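Local atomic coordinates of uncharacterized protein (PDB entry 3L7Y), a protein that binds magnesium and, as a haloacid dehalogenase-like hydrolase, is probably a metal-dependent phosphatase whose substrate is not known. Residues Asp122-Tyr134 and Gln196-Leu210. Sequence-based numbering, arbitrary orientation.
Sequences DIASIIYFIEEKY and QIMKAIADYKTSQRL
Asp122 OD2 takes a hydrogen bond from Arg209 NH1 at 2.9 Å, the salt bridge between helix 122-133 and the loop that follows helix 196-202. The oxygen offers its syn lone pair and lies almost in the guanidinium plane, but carboxylate and guanidinium are turned 52° apart and the bond to Asp122 uses NH1. Arg209 CB, CG and CD all pass within 3.6 Å of the same oxygen, and a bend at chi2 turns the chain so that NH1 comes round to it.

Farther along the helix, the rings of Phe129 and Tyr204 stack face to face, centroids 4.1 Å apart and planes 20° from parallel. Phe129 CB also sits over the tyrosine ring in a CH-pi contact, while Lys205 CG covers the opposite face. With CG turned away from the backbone N, the Tyr204 ring reaches Ser125, whose OG lies at the ring edge 3.4 Å from CE2. A water 2.6 Å from Tyr204 OH donates to Ser125 O, tying the phenol to the helix backbone.

On the sheet side of the stack, Ile126 CD1 meets Ile201 CG1 at 4.1 Å and also touches Tyr204 and Thr206, while Leu210 CD1 packs on Ile126 CB. Ile130 CD1 extends this apolar seam to Ile197 and Ile201. At the far end, Ile197 CG1 lies over one face of the Tyr134 ring, Ala200 CB packs 3.6 Å from Tyr134 CE1, and Tyr134 OH gives Gln196 OE1 a weak bond.

The two helices, axes 11.4 Å apart and directions 136° apart, lie side by side on one face of the sheet of the alpha/beta cap domain, as in Cof-type HAD phosphatases; the contact itself is away from the magnesium site. Leu185 and Ile222 continue the seam into the strands. Cohesion thus probably comes mainly from the apolar seam and ring stack, while salt bridge and water link would fix the register of helix against loop.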
ATOM      1  N   ASP A 122      -7.878  18.393  -8.882  1.00 10.67           N
ATOM      2  CA  ASP A 122      -7.395  18.250  -7.502  1.00  9.18           C
ATOM      3  C   ASP A 122      -5.897  18.000  -7.472  1.00  8.86           C
ATOM      4  O   ASP A 122      -5.153  18.606  -6.692  1.00 12.63           O
ATOM      5  CB  ASP A 122      -8.140  17.114  -6.802  1.00 11.77           C
ATOM      6  CG  ASP A 122      -9.585  17.474  -6.516  1.00 11.53           C
ATOM      7  OD1 ASP A 122      -9.852  18.675  -6.362  1.00 10.30           O
ATOM      8  OD2 ASP A 122     -10.444  16.576  -6.451  1.00 10.39           O
ATOM      9  N   ILE A 123      -5.464  17.081  -8.321  1.00 14.35           N
ATOM     10  CA  ILE A 123      -4.051  16.803  -8.500  1.00  6.55           C
ATOM     11  C   ILE A 123      -3.272  18.075  -8.854  1.00  6.61           C
ATOM     12  O   ILE A 123      -2.221  18.353  -8.288  1.00 10.81           O
ATOM     13  CB  ILE A 123      -3.864  15.764  -9.620  1.00 11.97           C
ATOM     14  CG1 ILE A 123      -4.627  14.481  -9.288  1.00 17.81           C
ATOM     15  CG2 ILE A 123      -2.391  15.483  -9.867  1.00 10.16           C
ATOM     16  CD1 ILE A 123      -4.514  13.434 -10.360  1.00 17.64           C
ATOM     17  N   ALA A 124      -3.781  18.851  -9.800  1.00  7.81           N
ATOM     18  CA  ALA A 124      -3.066  20.041 -10.224  1.00  9.10           C
ATOM     19  C   ALA A 124      -2.993  20.994  -9.050  1.00 14.67           C
ATOM     20  O   ALA A 124      -1.985  21.664  -8.825  1.00  7.40           O
ATOM     21  CB  ALA A 124      -3.778  20.697 -11.408  1.00 11.32           C
ATOM     22  N   SER A 125      -4.063  21.034  -8.267  1.00 19.35           N
ATOM     23  CA  SER A 125      -4.115  21.990  -7.172  1.00 18.82           C
ATOM     24  C   SER A 125      -3.212  21.610  -5.977  1.00 15.36           C
ATOM     25  O   SER A 125      -2.530  22.473  -5.430  1.00 12.13           O
ATOM     26  CB  SER A 125      -5.564  22.260  -6.762  1.00 12.21           C
ATOM     27  OG  SER A 125      -5.618  22.764  -5.442  1.00 27.32           O
ATOM     28  N   ILE A 126      -3.194  20.339  -5.577  1.00 12.29           N
ATOM     29  CA  ILE A 126      -2.311  19.924  -4.476  1.00  9.32           C
ATOM     30  C   ILE A 126      -0.845  20.009  -4.916  1.00  9.18           C
ATOM     31  O   ILE A 126       0.035  20.286  -4.112  1.00 10.56           O
ATOM     32  CB  ILE A 126      -2.601  18.488  -3.979  1.00 11.97           C
ATOM     33  CG1 ILE A 126      -1.913  18.231  -2.619  1.00  6.29           C
ATOM     34  CG2 ILE A 126      -2.101  17.469  -4.991  1.00  7.47           C
ATOM     35  CD1 ILE A 126      -2.475  19.017  -1.493  1.00  7.69           C
ATOM     36  N   ILE A 127      -0.589  19.784  -6.206  1.00 14.96           N
ATOM     37  CA  ILE A 127       0.764  19.917  -6.747  1.00  9.93           C
ATOM     38  C   ILE A 127       1.262  21.353  -6.657  1.00 15.27           C
ATOM     39  O   ILE A 127       2.411  21.610  -6.243  1.00  9.43           O
ATOM     40  CB  ILE A 127       0.851  19.437  -8.217  1.00 16.51           C
ATOM     41  CG1 ILE A 127       0.840  17.907  -8.280  1.00 21.56           C
ATOM     42  CG2 ILE A 127       2.107  19.973  -8.893  1.00 18.67           C
ATOM     43  CD1 ILE A 127       0.892  17.353  -9.698  1.00 15.48           C
ATOM     44  N   TYR A 128       0.399  22.287  -7.045  1.00 16.11           N
ATOM     45  CA  TYR A 128       0.759  23.705  -7.021  1.00 18.99           C
ATOM     46  C   TYR A 128       1.055  24.118  -5.582  1.00 15.47           C
ATOM     47  O   TYR A 128       1.992  24.858  -5.299  1.00 11.62           O
ATOM     48  CB  TYR A 128      -0.375  24.556  -7.589  1.00 22.05           C
ATOM     49  CG  TYR A 128      -0.093  26.033  -7.516  1.00 25.98           C
ATOM     50  CD1 TYR A 128       0.610  26.672  -8.521  1.00 37.02           C
ATOM     51  CD2 TYR A 128      -0.513  26.785  -6.426  1.00 34.30           C
ATOM     52  CE1 TYR A 128       0.882  28.032  -8.452  1.00 42.28           C
ATOM     53  CE2 TYR A 128      -0.250  28.136  -6.346  1.00 37.52           C
ATOM     54  CZ  TYR A 128       0.446  28.755  -7.362  1.00 41.23           C
ATOM     55  OH  TYR A 128       0.711  30.101  -7.285  1.00 49.20           O
ATOM     56  N   PHE A 129       0.249  23.600  -4.667  1.00 13.75           N
ATOM     57  CA  PHE A 129       0.409  23.902  -3.262  1.00 12.60           C
ATOM     58  C   PHE A 129       1.741  23.365  -2.709  1.00 13.73           C
ATOM     59  O   PHE A 129       2.460  24.076  -2.020  1.00 14.40           O
ATOM     60  CB  PHE A 129      -0.770  23.317  -2.489  1.00 15.98           C
ATOM     61  CG  PHE A 129      -0.627  23.429  -1.025  1.00 12.55           C
ATOM     62  CD1 PHE A 129      -0.730  24.661  -0.405  1.00 15.32           C
ATOM     63  CD2 PHE A 129      -0.383  22.305  -0.252  1.00 19.15           C
ATOM     64  CE1 PHE A 129      -0.588  24.769   0.980  1.00 22.26           C
ATOM     65  CE2 PHE A 129      -0.248  22.403   1.120  1.00 17.61           C
ATOM     66  CZ  PHE A 129      -0.349  23.638   1.740  1.00 16.72           C
ATOM     67  N   ILE A 130       2.075  22.114  -3.018  1.00 11.84           N
ATOM     68  CA  ILE A 130       3.329  21.531  -2.538  1.00 13.96           C
ATOM     69  C   ILE A 130       4.559  22.208  -3.159  1.00 19.15           C
ATOM     70  O   ILE A 130       5.534  22.500  -2.464  1.00 14.14           O
ATOM     71  CB  ILE A 130       3.392  20.016  -2.793  1.00 14.73           C
ATOM     72  CG1 ILE A 130       2.253  19.310  -2.047  1.00 16.26           C
ATOM     73  CG2 ILE A 130       4.782  19.446  -2.384  1.00  6.50           C
ATOM     74  CD1 ILE A 130       2.402  19.339  -0.530  1.00 19.61           C
ATOM     75  N   GLU A 131       4.513  22.452  -4.467  1.00 18.26           N
ATOM     76  CA  GLU A 131       5.605  23.153  -5.133  1.00 15.21           C
ATOM     77  C   GLU A 131       5.842  24.532  -4.508  1.00 13.71           C
ATOM     78  O   GLU A 131       6.978  24.920  -4.268  1.00 18.18           O
ATOM     79  CB  GLU A 131       5.357  23.256  -6.651  1.00 11.65           C
ATOM     80  CG  GLU A 131       5.316  21.891  -7.352  1.00 19.17           C
ATOM     81  CD  GLU A 131       5.272  21.997  -8.883  1.00 30.95           C
ATOM     82  OE1 GLU A 131       5.981  21.221  -9.558  1.00 27.48           O
ATOM     83  OE2 GLU A 131       4.526  22.845  -9.415  1.00 32.19           O
ATOM     84  N   GLU A 132       4.769  25.257  -4.221  1.00 14.53           N
ATOM     85  CA  GLU A 132       4.884  26.594  -3.637  1.00 21.42           C
ATOM     86  C   GLU A 132       5.259  26.575  -2.162  1.00 14.54           C
ATOM     87  O   GLU A 132       6.085  27.378  -1.728  1.00 21.38           O
ATOM     88  CB  GLU A 132       3.570  27.373  -3.792  1.00 23.57           C
ATOM     89  CG  GLU A 132       3.202  27.646  -5.217  1.00 38.87           C
ATOM     90  CD  GLU A 132       4.200  28.560  -5.902  1.00 49.26           C
ATOM     91  OE1 GLU A 132       5.103  28.050  -6.612  1.00 45.36           O
ATOM     92  OE2 GLU A 132       4.079  29.791  -5.715  1.00 51.71           O
ATOM     93  N   LYS A 133       4.640  25.681  -1.393  1.00 16.94           N
ATOM     94  CA  LYS A 133       4.795  25.693   0.077  1.00 11.95           C
ATOM     95  C   LYS A 133       5.866  24.748   0.618  1.00 21.98           C
ATOM     96  O   LYS A 133       6.533  25.058   1.605  1.00 22.44           O
ATOM     97  CB  LYS A 133       3.459  25.415   0.771  1.00 21.42           C
ATOM     98  N   TYR A 134       6.022  23.589  -0.009  1.00 14.37           N
ATOM     99  CA  TYR A 134       7.080  22.663   0.387  1.00 10.52           C
ATOM    100  C   TYR A 134       7.953  22.283  -0.801  1.00 12.30           C
ATOM    101  O   TYR A 134       7.854  21.176  -1.333  1.00 17.70           O
ATOM    102  CB  TYR A 134       6.497  21.421   1.085  1.00 12.77           C
ATOM    103  CG  TYR A 134       5.736  21.804   2.334  1.00 17.42           C
ATOM    104  CD1 TYR A 134       4.381  22.092   2.276  1.00 21.88           C
ATOM    105  CD2 TYR A 134       6.381  21.933   3.556  1.00 13.16           C
ATOM    106  CE1 TYR A 134       3.678  22.471   3.400  1.00 29.99           C
ATOM    107  CE2 TYR A 134       5.684  22.318   4.691  1.00 22.13           C
ATOM    108  CZ  TYR A 134       4.330  22.582   4.602  1.00 32.80           C
ATOM    109  OH  TYR A 134       3.617  22.965   5.714  1.00 41.28           O
ATOM    110  N   GLN A 196       4.131  17.363   9.658  1.00 15.96           N
ATOM    111  CA  GLN A 196       3.808  18.743   9.323  1.00 19.75           C
ATOM    112  C   GLN A 196       3.202  18.878   7.936  1.00 17.36           C
ATOM    113  O   GLN A 196       2.269  19.658   7.722  1.00 14.63           O
ATOM    114  CB  GLN A 196       5.052  19.625   9.394  1.00 22.21           C
ATOM    115  CG  GLN A 196       4.760  21.039   8.914  1.00 30.39           C
ATOM    116  CD  GLN A 196       5.988  21.929   8.799  1.00 36.81           C
ATOM    117  OE1 GLN A 196       5.902  23.061   8.302  1.00 38.14           O
ATOM    118  NE2 GLN A 196       7.133  21.430   9.255  1.00 33.53           N
ATOM    119  N   ILE A 197       3.756  18.138   6.983  1.00 13.28           N
ATOM    120  CA  ILE A 197       3.338  18.284   5.588  1.00 14.25           C
ATOM    121  C   ILE A 197       2.002  17.602   5.381  1.00  7.79           C
ATOM    122  O   ILE A 197       1.166  18.052   4.588  1.00  8.76           O
ATOM    123  CB  ILE A 197       4.377  17.669   4.638  1.00 15.71           C
ATOM    124  CG1 ILE A 197       5.665  18.489   4.668  1.00 14.54           C
ATOM    125  CG2 ILE A 197       3.817  17.549   3.212  1.00 14.56           C
ATOM    126  CD1 ILE A 197       6.833  17.774   4.023  1.00 12.46           C
ATOM    127  N   MET A 198       1.812  16.484   6.082  1.00 13.43           N
ATOM    128  CA  MET A 198       0.533  15.807   6.062  1.00  9.15           C
ATOM    129  C   MET A 198      -0.577  16.685   6.637  1.00  7.62           C
ATOM    130  O   MET A 198      -1.681  16.723   6.091  1.00  8.80           O
ATOM    131  CB  MET A 198       0.605  14.455   6.769  1.00  8.41           C
ATOM    132  CG  MET A 198       1.237  13.385   5.895  1.00 12.22           C
ATOM    133  SD  MET A 198       0.982  11.700   6.465  1.00 21.34           S
ATOM    134  CE  MET A 198       2.252  11.612   7.736  1.00 17.12           C
ATOM    135  N   LYS A 199      -0.289  17.390   7.725  1.00  7.85           N
ATOM    136  CA  LYS A 199      -1.278  18.305   8.294  1.00 10.07           C
ATOM    137  C   LYS A 199      -1.578  19.464   7.341  1.00 17.93           C
ATOM    138  O   LYS A 199      -2.732  19.872   7.194  1.00 10.98           O
ATOM    139  CB  LYS A 199      -0.836  18.855   9.647  1.00 13.17           C
ATOM    140  CG  LYS A 199      -1.773  19.953  10.156  1.00 21.44           C
ATOM    141  CD  LYS A 199      -1.677  20.145  11.660  1.00 36.73           C
ATOM    142  CE  LYS A 199      -3.014  20.629  12.241  1.00 36.98           C
ATOM    143  NZ  LYS A 199      -3.436  21.953  11.692  1.00 29.05           N
ATOM    144  N   ALA A 200      -0.536  19.991   6.697  1.00 13.55           N
ATOM    145  CA  ALA A 200      -0.708  21.056   5.706  1.00 19.75           C
ATOM    146  C   ALA A 200      -1.634  20.597   4.575  1.00 19.82           C
ATOM    147  O   ALA A 200      -2.498  21.347   4.099  1.00 12.90           O
ATOM    148  CB  ALA A 200       0.640  21.477   5.153  1.00 16.77           C
ATOM    149  N   ILE A 201      -1.459  19.348   4.157  1.00 20.17           N
ATOM    150  CA  ILE A 201      -2.321  18.761   3.141  1.00 19.67           C
ATOM    151  C   ILE A 201      -3.761  18.647   3.641  1.00 17.65           C
ATOM    152  O   ILE A 201      -4.706  19.008   2.933  1.00 12.91           O
ATOM    153  CB  ILE A 201      -1.798  17.379   2.716  1.00  5.91           C
ATOM    154  CG1 ILE A 201      -0.575  17.559   1.822  1.00 12.30           C
ATOM    155  CG2 ILE A 201      -2.885  16.583   2.031  1.00  7.96           C
ATOM    156  CD1 ILE A 201       0.368  16.350   1.799  1.00 12.90           C
ATOM    157  N   ALA A 202      -3.918  18.132   4.859  1.00  8.36           N
ATOM    158  CA  ALA A 202      -5.237  17.951   5.443  1.00 12.46           C
ATOM    159  C   ALA A 202      -5.961  19.293   5.618  1.00 13.48           C
ATOM    160  O   ALA A 202      -7.176  19.336   5.669  1.00 16.15           O
ATOM    161  CB  ALA A 202      -5.125  17.251   6.771  1.00 11.75           C
ATOM    162  N   ASP A 203      -5.205  20.376   5.729  1.00  8.91           N
ATOM    163  CA  ASP A 203      -5.790  21.702   5.958  1.00  8.11           C
ATOM    164  C   ASP A 203      -6.038  22.473   4.674  1.00  7.49           C
ATOM    165  O   ASP A 203      -6.523  23.613   4.717  1.00  9.63           O
ATOM    166  CB  ASP A 203      -4.869  22.549   6.834  1.00  6.33           C
ATOM    167  CG  ASP A 203      -4.893  22.129   8.293  1.00 12.07           C
ATOM    168  OD1 ASP A 203      -5.787  21.358   8.670  1.00 11.03           O
ATOM    169  OD2 ASP A 203      -4.006  22.571   9.051  1.00 16.91           O
ATOM    170  N   TYR A 204      -5.698  21.870   3.536  1.00  9.51           N
ATOM    171  CA  TYR A 204      -5.760  22.580   2.252  1.00 12.68           C
ATOM    172  C   TYR A 204      -7.140  22.476   1.601  1.00 11.64           C
ATOM    173  O   TYR A 204      -7.952  21.646   1.988  1.00 14.73           O
ATOM    174  CB  TYR A 204      -4.678  22.052   1.296  1.00 16.89           C
ATOM    175  CG  TYR A 204      -4.483  22.916   0.057  1.00 15.33           C
ATOM    176  CD1 TYR A 204      -4.236  24.280   0.176  1.00 14.61           C
ATOM    177  CD2 TYR A 204      -4.549  22.369  -1.220  1.00 13.73           C
ATOM    178  CE1 TYR A 204      -4.059  25.079  -0.936  1.00 18.91           C
ATOM    179  CE2 TYR A 204      -4.372  23.162  -2.349  1.00 12.30           C
ATOM    180  CZ  TYR A 204      -4.119  24.514  -2.195  1.00 17.47           C
ATOM    181  OH  TYR A 204      -3.940  25.317  -3.294  1.00 27.37           O
ATOM    182  N   LYS A 205      -7.401  23.305   0.594  1.00 10.57           N
ATOM    183  CA  LYS A 205      -8.723  23.318  -0.026  1.00  5.63           C
ATOM    184  C   LYS A 205      -9.125  21.980  -0.669  1.00  9.21           C
ATOM    185  O   LYS A 205     -10.306  21.731  -0.891  1.00 11.03           O
ATOM    186  CB  LYS A 205      -8.846  24.473  -1.037  1.00 10.78           C
ATOM    187  CG  LYS A 205      -7.894  24.393  -2.242  1.00 10.58           C
ATOM    188  CD  LYS A 205      -8.003  25.655  -3.142  1.00 17.56           C
ATOM    189  CE  LYS A 205      -7.129  25.526  -4.379  1.00 27.49           C
ATOM    190  NZ  LYS A 205      -7.200  26.727  -5.274  1.00 32.05           N
ATOM    191  N   THR A 206      -8.160  21.121  -0.981  1.00  8.63           N
ATOM    192  CA  THR A 206      -8.500  19.810  -1.554  1.00 10.01           C
ATOM    193  C   THR A 206      -8.882  18.792  -0.476  1.00 13.37           C
ATOM    194  O   THR A 206      -9.019  17.602  -0.745  1.00 15.04           O
ATOM    195  CB  THR A 206      -7.341  19.242  -2.411  1.00 13.11           C
ATOM    196  OG1 THR A 206      -6.122  19.323  -1.674  1.00  9.40           O
ATOM    197  CG2 THR A 206      -7.181  20.059  -3.716  1.00  6.23           C
ATOM    198  N   SER A 207      -9.062  19.279   0.743  1.00 12.32           N
ATOM    199  CA  SER A 207      -9.215  18.426   1.921  1.00 12.59           C
ATOM    200  C   SER A 207     -10.217  17.281   1.818  1.00 14.47           C
ATOM    201  O   SER A 207      -9.971  16.197   2.338  1.00 15.58           O
ATOM    202  CB  SER A 207      -9.552  19.274   3.142  1.00 22.40           C
ATOM    203  OG  SER A 207      -9.533  18.471   4.306  1.00 26.15           O
ATOM    204  N   GLN A 208     -11.355  17.505   1.173  1.00 11.13           N
ATOM    205  CA  GLN A 208     -12.376  16.475   1.167  1.00 17.12           C
ATOM    206  C   GLN A 208     -12.045  15.352   0.186  1.00 18.82           C
ATOM    207  O   GLN A 208     -12.644  14.276   0.233  1.00 22.36           O
ATOM    208  CB  GLN A 208     -13.738  17.066   0.839  1.00 19.67           C
ATOM    209  CG  GLN A 208     -14.098  16.975  -0.615  0.50 35.90           C
ATOM    210  CD  GLN A 208     -15.576  17.164  -0.823  1.00 56.15           C
ATOM    211  OE1 GLN A 208     -16.108  16.906  -1.907  1.00 64.43           O
ATOM    212  NE2 GLN A 208     -16.260  17.611   0.225  1.00 52.93           N
ATOM    213  N   ARG A 209     -11.086  15.614  -0.693  1.00 11.00           N
ATOM    214  CA  ARG A 209     -10.733  14.697  -1.771  1.00 11.31           C
ATOM    215  C   ARG A 209      -9.380  14.020  -1.548  1.00 12.79           C
ATOM    216  O   ARG A 209      -9.216  12.856  -1.884  1.00 18.11           O
ATOM    217  CB  ARG A 209     -10.687  15.445  -3.104  1.00 25.06           C
ATOM    218  CG  ARG A 209     -11.947  16.228  -3.430  1.00 36.63           C
ATOM    219  CD  ARG A 209     -12.934  15.374  -4.200  1.00 41.51           C
ATOM    220  NE  ARG A 209     -14.152  16.119  -4.500  1.00 51.78           N
ATOM    221  CZ  ARG A 209     -14.250  17.028  -5.466  1.00 61.07           C
ATOM    222  NH1 ARG A 209     -13.198  17.306  -6.225  1.00 65.25           N
ATOM    223  NH2 ARG A 209     -15.398  17.661  -5.673  1.00 58.96           N
ATOM    224  N   LEU A 210      -8.404  14.760  -1.019  1.00 13.51           N
ATOM    225  CA  LEU A 210      -7.029  14.259  -0.931  1.00 14.39           C
ATOM    226  C   LEU A 210      -6.475  14.278   0.480  1.00 19.15           C
ATOM    227  O   LEU A 210      -6.627  15.258   1.207  1.00 15.14           O
ATOM    228  CB  LEU A 210      -6.093  15.061  -1.848  1.00 15.73           C
ATOM    229  CG  LEU A 210      -6.445  15.160  -3.342  1.00 10.07           C
ATOM    230  CD1 LEU A 210      -5.457  16.083  -4.061  1.00  6.23           C
ATOM    231  CD2 LEU A 210      -6.493  13.773  -3.993  1.00  6.89           C
TER
HETATM  232  O   HOH W   1      -3.227  25.332  -5.796  1.00 30.30           O